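Local coordinates for protein diaminopropionate ammonia-lyase (Escherichia coli, PDB 4D9N) that catalyses the pyridoxal-phosphate-dependent alpha,beta-elimination of both L- and D-2,3-diaminopropionate to pyruvate and ammonia, working as a homodimer, at residues F115-D120 and A138-P143; N252-I257 and A306-S311. All blocks are in the same frame, centred on the assembly; numbering follows the deposited sequence.

How the interactions relate
Interaction 1 and interaction 2 each join two parallel strands, and each is buried, but they belong to different sheets, and the two contacts lie on opposite sides of the chain's centre, centres 31 Å and nearest atoms about 16 Å apart. Interaction 1 pairs adjacent central strands of the four-stranded parallel sheet, linked by one helix, and its C-terminal end reaches the bound D-serine through Thr-119 and Asp-120. Interaction 2 pairs strands of the larger mixed sheet, away from the annotated sites, with 48 residues between its segments. Its side chains also bond across the contact, His-254 to Gln-308 and Ser-255 and Thr-307 to each other's backbone N, whereas in interaction 1 the cross-strand hydrogen bonds are all backbone.

Interaction 1 (F115-D120 and A138-P143); sequences FATTTD and AVIYMP. With DSN (D-serine), chain C.
Phe-115 to Thr-118 and Ala-138 to Met-142 run parallel, 13° between their directions, and four backbone hydrogen bonds tie them, from Val-139 N to Phe-115 O (2.9 Å) through to Thr-119 N to Tyr-141 O (3.0 Å). On one face Thr-117 and Ile-140 lie side by side, CG2 of the threonine 3.6 Å from CD1 of the isoleucine. Thr-119 CG2 meets Ile-140 CG2 at 3.7 Å; with OG1 anti to the backbone N (chi1 -164°), its hydroxyl is turned to the ligand and gives a 2.6 Å bond from Thr-119 OG1 to the D-serine O. Asp-120 N adds a longer bond to that same oxygen, while the ligand hydroxyl OG donates to Asp-120 OD1 at 3.0 Å. An alanine replacing Asp-120, the probable proton acceptor for the L-isomer, would probably leave the ligand OG without this acceptor and free to turn. Met-142 bends at chi3 (76°), bringing CE to 3.6 Å from Asp-120 C. The pair forms a beta-alpha-beta unit with helix 122-133, whose Val-127 touches Thr-117 and Ile-140; helix 148-155 packs on Met-142 through Val-151 and Ile-154, and helix 168-182 covers the other face at Thr-118 and Tyr-141.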
loop_
_atom_site.group_PDB
_atom_site.type_symbol
_atom_site.label_atom_id
_atom_site.label_comp_id
_atom_site.label_asym_id
_atom_site.label_seq_id
_atom_site.Cartn_x
_atom_site.Cartn_y
_atom_site.Cartn_z
ATOM N N PHE A 115 23.793 17.789 -25.705
ATOM C CA PHE A 115 23.986 16.481 -25.092
ATOM C C PHE A 115 22.988 15.474 -25.638
ATOM O O PHE A 115 21.775 15.669 -25.545
ATOM C CB PHE A 115 23.864 16.571 -23.570
ATOM C CG PHE A 115 24.860 17.497 -22.934
ATOM C CD1 PHE A 115 26.203 17.144 -22.849
ATOM C CD2 PHE A 115 24.455 18.720 -22.415
ATOM C CE1 PHE A 115 27.124 17.994 -22.261
ATOM C CE2 PHE A 115 25.370 19.574 -21.822
ATOM C CZ PHE A 115 26.705 19.211 -21.748
ATOM N N ALA A 116 23.511 14.396 -26.212
ATOM C CA ALA A 116 22.679 13.355 -26.797
ATOM C C ALA A 116 22.760 12.081 -25.966
ATOM O O ALA A 116 23.855 11.619 -25.630
ATOM C CB ALA A 116 23.097 13.090 -28.235
ATOM N N THR A 117 21.600 11.527 -25.623
ATOM C CA THR A 117 21.557 10.271 -24.881
ATOM C C THR A 117 20.302 9.438 -25.141
ATOM O O THR A 117 19.257 9.966 -25.535
ATOM C CB THR A 117 21.771 10.487 -23.361
ATOM O OG1 THR A 117 22.356 9.310 -22.787
ATOM C CG2 THR A 117 20.465 10.814 -22.643
ATOM N N THR A 118 20.436 8.131 -24.937
ATOM C CA THR A 118 19.336 7.183 -25.036
ATOM C C THR A 118 18.968 6.726 -23.632
ATOM O O THR A 118 19.844 6.373 -22.838
ATOM C CB THR A 118 19.720 5.956 -25.893
ATOM O OG1 THR A 118 20.131 6.389 -27.191
ATOM C CG2 THR A 118 18.546 5.000 -26.047
ATOM N N THR A 119 17.672 6.736 -23.333
ATOM C CA THR A 119 17.181 6.308 -22.029
ATOM C C THR A 119 15.854 5.573 -22.139
ATOM O O THR A 119 15.122 5.732 -23.118
ATOM C CB THR A 119 17.018 7.502 -21.064
ATOM O OG1 THR A 119 16.905 7.023 -19.719
ATOM C CG2 THR A 119 15.778 8.333 -21.409
ATOM N N ASP A 120 15.558 4.759 -21.131
ATOM C CA ASP A 120 14.222 4.203 -20.968
ATOM C C ASP A 120 13.504 4.909 -19.814
ATOM O O ASP A 120 12.423 4.486 -19.392
ATOM C CB ASP A 120 14.266 2.677 -20.773
ATOM C CG ASP A 120 15.164 2.249 -19.623
ATOM O OD1 ASP A 120 15.646 1.093 -19.647
ATOM O OD2 ASP A 120 15.396 3.057 -18.696
ATOM N N ALA A 138 19.580 19.447 -25.045
ATOM C CA ALA A 138 19.488 18.007 -24.847
ATOM C C ALA A 138 18.601 17.343 -25.897
ATOM O O ALA A 138 17.476 17.783 -26.153
ATOM C CB ALA A 138 18.998 17.688 -23.442
ATOM N N VAL A 139 19.133 16.292 -26.513
ATOM C CA VAL A 139 18.377 15.457 -27.441
ATOM C C VAL A 139 18.322 14.042 -26.868
ATOM O O VAL A 139 19.329 13.327 -26.841
ATOM C CB VAL A 139 18.982 15.456 -28.865
ATOM C CG1 VAL A 139 18.141 14.601 -29.803
ATOM C CG2 VAL A 139 19.086 16.873 -29.408
ATOM N N ILE A 140 17.136 13.659 -26.402
ATOM C CA ILE A 140 16.937 12.391 -25.706
ATOM C C ILE A 140 16.130 11.421 -26.562
ATOM O O ILE A 140 15.004 11.716 -26.956
ATOM C CB ILE A 140 16.230 12.594 -24.341
ATOM C CG1 ILE A 140 16.821 13.786 -23.562
ATOM C CG2 ILE A 140 16.241 11.304 -23.529
ATOM C CD1 ILE A 140 18.280 13.666 -23.164
ATOM N N TYR A 141 16.717 10.265 -26.848
ATOM C CA TYR A 141 16.045 9.220 -27.614
ATOM C C TYR A 141 15.519 8.136 -26.686
ATOM O O TYR A 141 16.150 7.810 -25.678
ATOM C CB TYR A 141 16.998 8.596 -28.633
ATOM C CG TYR A 141 17.424 9.510 -29.760
ATOM C CD1 TYR A 141 18.522 10.358 -29.620
ATOM C CD2 TYR A 141 16.741 9.510 -30.977
ATOM C CE1 TYR A 141 18.923 11.185 -30.657
ATOM C CE2 TYR A 141 17.136 10.336 -32.020
ATOM C CZ TYR A 141 18.225 11.171 -31.854
ATOM O OH TYR A 141 18.621 11.993 -32.884
ATOM N N MET A 142 14.360 7.583 -27.037
ATOM C CA MET A 142 13.735 6.518 -26.257
ATOM C C MET A 142 13.244 5.394 -27.175
ATOM O O MET A 142 12.747 5.665 -28.271
ATOM C CB MET A 142 12.586 7.070 -25.403
ATOM C CG MET A 142 13.006 8.131 -24.390
ATOM S SD MET A 142 11.737 8.552 -23.176
ATOM C CE MET A 142 11.815 7.135 -22.085
ATOM N N PRO A 143 13.404 4.128 -26.741
ATOM C CA PRO A 143 12.959 2.976 -27.534
ATOM C C PRO A 143 11.437 2.799 -27.574
ATOM O O PRO A 143 10.717 3.409 -26.777
ATOM C CB PRO A 143 13.610 1.786 -26.822
ATOM C CG PRO A 143 13.829 2.249 -25.426
ATOM C CD PRO A 143 14.142 3.710 -25.535
HETATM N N DSN C . 20.238 3.131 -17.176
HETATM C CA DSN C . 18.901 2.947 -17.811
HETATM C C DSN C . 18.231 4.289 -18.001
HETATM O O DSN C . 18.142 4.839 -19.098
HETATM O OXT DSN C . 17.743 4.891 -17.043
HETATM C CB DSN C . 19.102 2.188 -19.125
HETATM O OG DSN C . 18.523 0.879 -19.022
#

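Interaction 2 (N252-I257 and A306-S311); sequences NLHSII and ATQFIS
Ile-257 CD1 reaches Ala-306 CB, in the loop before the second strand, at 3.7 Å, and on the sheet face it shares with Phe-309 its CB sits at the edge of that ring, near its plane, 4.1 Å from CD2. Helix 265-272 lies against this face, its Ile-266 touching both Ile-257 and Phe-309. On the other face Ile-256 CG2 packs on Ile-310 CD1 at 3.5 Å, the two side chains crossing at a slant. Between these layers the strands run parallel, 29° apart in direction, with Ile-257 N bonded to Gln-308 O and Ile-310 N to Ile-257 O (2.7 Å). They are neighbours in the mixed sheet of this enzyme, whose catalytic domain belongs to the tryptophan synthase beta-like (fold type II) group: strand 226-230 flanks 254-260, and strand 8-12 runs antiparallel beyond 308-312. Where the pairing starts, Ser-255 O accepts from Gln-308 N and, weakly, from Thr-307 N. Thr-307 OG1 receives Ser-255 N at 2.8 Å; Ser-255 OG, set between its own backbone N and carbonyl carbon (chi1 56°), accepts from Thr-307 N. At the polar edge the methyl CG2 of Thr-307 sits over the centre of the His-254 ring, a CH-pi contact. His-254 NE2 points in its ring plane at Gln-308 OE1, 2.9 Å away and nearly straight at 170°, yet stands above the carbonyl plane. The amide's other end, NE2, bonds to Lys-362 O and Asp-12 OD2.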
loop_
_atom_site.group_PDB
_atom_site.type_symbol
_atom_site.label_atom_id
_atom_site.label_comp_id
_atom_site.label_asym_id
_atom_site.label_seq_id
_atom_site.Cartn_x
_atom_site.Cartn_y
_atom_site.Cartn_z
ATOM N N ASN A 252 34.063 -7.737 4.668
ATOM C CA ASN A 252 33.116 -7.581 5.775
ATOM C C ASN A 252 31.770 -6.990 5.357
ATOM O O ASN A 252 31.011 -6.484 6.190
ATOM C CB ASN A 252 33.749 -6.757 6.901
ATOM C CG ASN A 252 34.940 -7.452 7.531
ATOM O OD1 ASN A 252 35.895 -6.804 7.960
ATOM N ND2 ASN A 252 34.894 -8.779 7.586
ATOM N N LEU A 253 31.485 -7.060 4.061
ATOM C CA LEU A 253 30.217 -6.605 3.516
ATOM C C LEU A 253 29.691 -7.665 2.557
ATOM O O LEU A 253 30.324 -7.968 1.540
ATOM C CB LEU A 253 30.393 -5.270 2.782
ATOM C CG LEU A 253 29.336 -4.162 2.899
ATOM C CD1 LEU A 253 29.527 -3.141 1.788
ATOM C CD2 LEU A 253 27.909 -4.690 2.883
ATOM N N HIS A 254 28.539 -8.237 2.893
ATOM C CA HIS A 254 27.909 -9.249 2.051
ATOM C C HIS A 254 27.072 -8.574 0.995
ATOM O O HIS A 254 25.897 -8.267 1.213
ATOM C CB HIS A 254 27.074 -10.208 2.898
ATOM C CG HIS A 254 26.775 -11.521 2.216
ATOM N ND1 HIS A 254 27.303 -12.686 2.628
ATOM C CD2 HIS A 254 25.973 -11.821 1.117
ATOM C CE1 HIS A 254 26.866 -13.682 1.836
ATOM N NE2 HIS A 254 26.052 -13.151 0.911
ATOM N N SER A 255 27.683 -8.330 -0.160
ATOM C CA SER A 255 27.036 -7.580 -1.235
ATOM C C SER A 255 26.322 -8.484 -2.228
ATOM O O SER A 255 26.867 -9.498 -2.667
ATOM C CB SER A 255 28.043 -6.685 -1.960
ATOM O OG SER A 255 29.142 -7.431 -2.454
ATOM N N ILE A 256 25.093 -8.106 -2.574
ATOM C CA ILE A 256 24.270 -8.897 -3.481
ATOM C C ILE A 256 23.781 -8.044 -4.649
ATOM O O ILE A 256 23.169 -6.991 -4.450
ATOM C CB ILE A 256 23.066 -9.540 -2.752
ATOM C CG1 ILE A 256 23.532 -10.374 -1.551
ATOM C CG2 ILE A 256 22.275 -10.413 -3.711
ATOM C CD1 ILE A 256 22.487 -10.542 -0.468
ATOM N N ILE A 257 24.060 -8.507 -5.864
ATOM C CA ILE A 257 23.635 -7.807 -7.073
ATOM C C ILE A 257 22.396 -8.485 -7.652
ATOM O O ILE A 257 22.396 -9.693 -7.902
ATOM C CB ILE A 257 24.791 -7.677 -8.099
ATOM C CG1 ILE A 257 25.713 -6.510 -7.726
ATOM C CG2 ILE A 257 24.264 -7.447 -9.510
ATOM C CD1 ILE A 257 26.623 -6.753 -6.541
ATOM N N ALA A 306 31.934 -8.043 -5.403
ATOM C CA ALA A 306 30.588 -8.585 -5.195
ATOM C C ALA A 306 30.657 -9.985 -4.593
ATOM O O ALA A 306 31.462 -10.817 -5.020
ATOM C CB ALA A 306 29.794 -8.596 -6.493
ATOM N N THR A 307 29.816 -10.231 -3.593
ATOM C CA THR A 307 29.765 -11.525 -2.921
ATOM C C THR A 307 28.913 -12.502 -3.727
ATOM O O THR A 307 29.351 -13.619 -4.021
ATOM C CB THR A 307 29.212 -11.403 -1.485
ATOM O OG1 THR A 307 29.690 -10.193 -0.882
ATOM C CG2 THR A 307 29.637 -12.599 -0.641
ATOM N N GLN A 308 27.705 -12.070 -4.090
ATOM C CA GLN A 308 26.758 -12.916 -4.817
ATOM C C GLN A 308 25.994 -12.172 -5.913
ATOM O O GLN A 308 25.769 -10.963 -5.817
ATOM C CB GLN A 308 25.775 -13.572 -3.840
ATOM C CG GLN A 308 26.388 -14.673 -2.983
ATOM C CD GLN A 308 25.494 -15.102 -1.833
ATOM O OE1 GLN A 308 24.664 -14.332 -1.349
ATOM N NE2 GLN A 308 25.666 -16.341 -1.386
ATOM N N PHE A 309 25.610 -12.909 -6.955
ATOM C CA PHE A 309 24.748 -12.390 -8.018
ATOM C C PHE A 309 23.398 -13.102 -7.992
ATOM O O PHE A 309 23.340 -14.324 -7.828
ATOM C CB PHE A 309 25.384 -12.587 -9.399
ATOM C CG PHE A 309 26.794 -12.074 -9.512
ATOM C CD1 PHE A 309 27.861 -12.963 -9.601
ATOM C CD2 PHE A 309 27.058 -10.708 -9.551
ATOM C CE1 PHE A 309 29.164 -12.501 -9.715
ATOM C CE2 PHE A 309 28.360 -10.240 -9.665
ATOM C CZ PHE A 309 29.414 -11.139 -9.746
ATOM N N ILE A 310 22.320 -12.337 -8.157
ATOM C CA ILE A 310 20.971 -12.903 -8.198
ATOM C C ILE A 310 20.271 -12.642 -9.530
ATOM O O ILE A 310 20.228 -11.508 -10.018
ATOM C CB ILE A 310 20.094 -12.415 -7.018
ATOM C CG1 ILE A 310 20.564 -13.055 -5.706
ATOM C CG2 ILE A 310 18.619 -12.731 -7.261
ATOM C CD1 ILE A 310 19.758 -12.649 -4.489
ATOM N N SER A 311 19.735 -13.712 -10.113
ATOM C CA SER A 311 18.892 -13.626 -11.296
ATOM C C SER A 311 17.470 -14.038 -10.911
ATOM O O SER A 311 17.220 -15.204 -10.589
ATOM C CB SER A 311 19.440 -14.523 -12.406
ATOM O OG SER A 311 18.655 -14.425 -13.578
#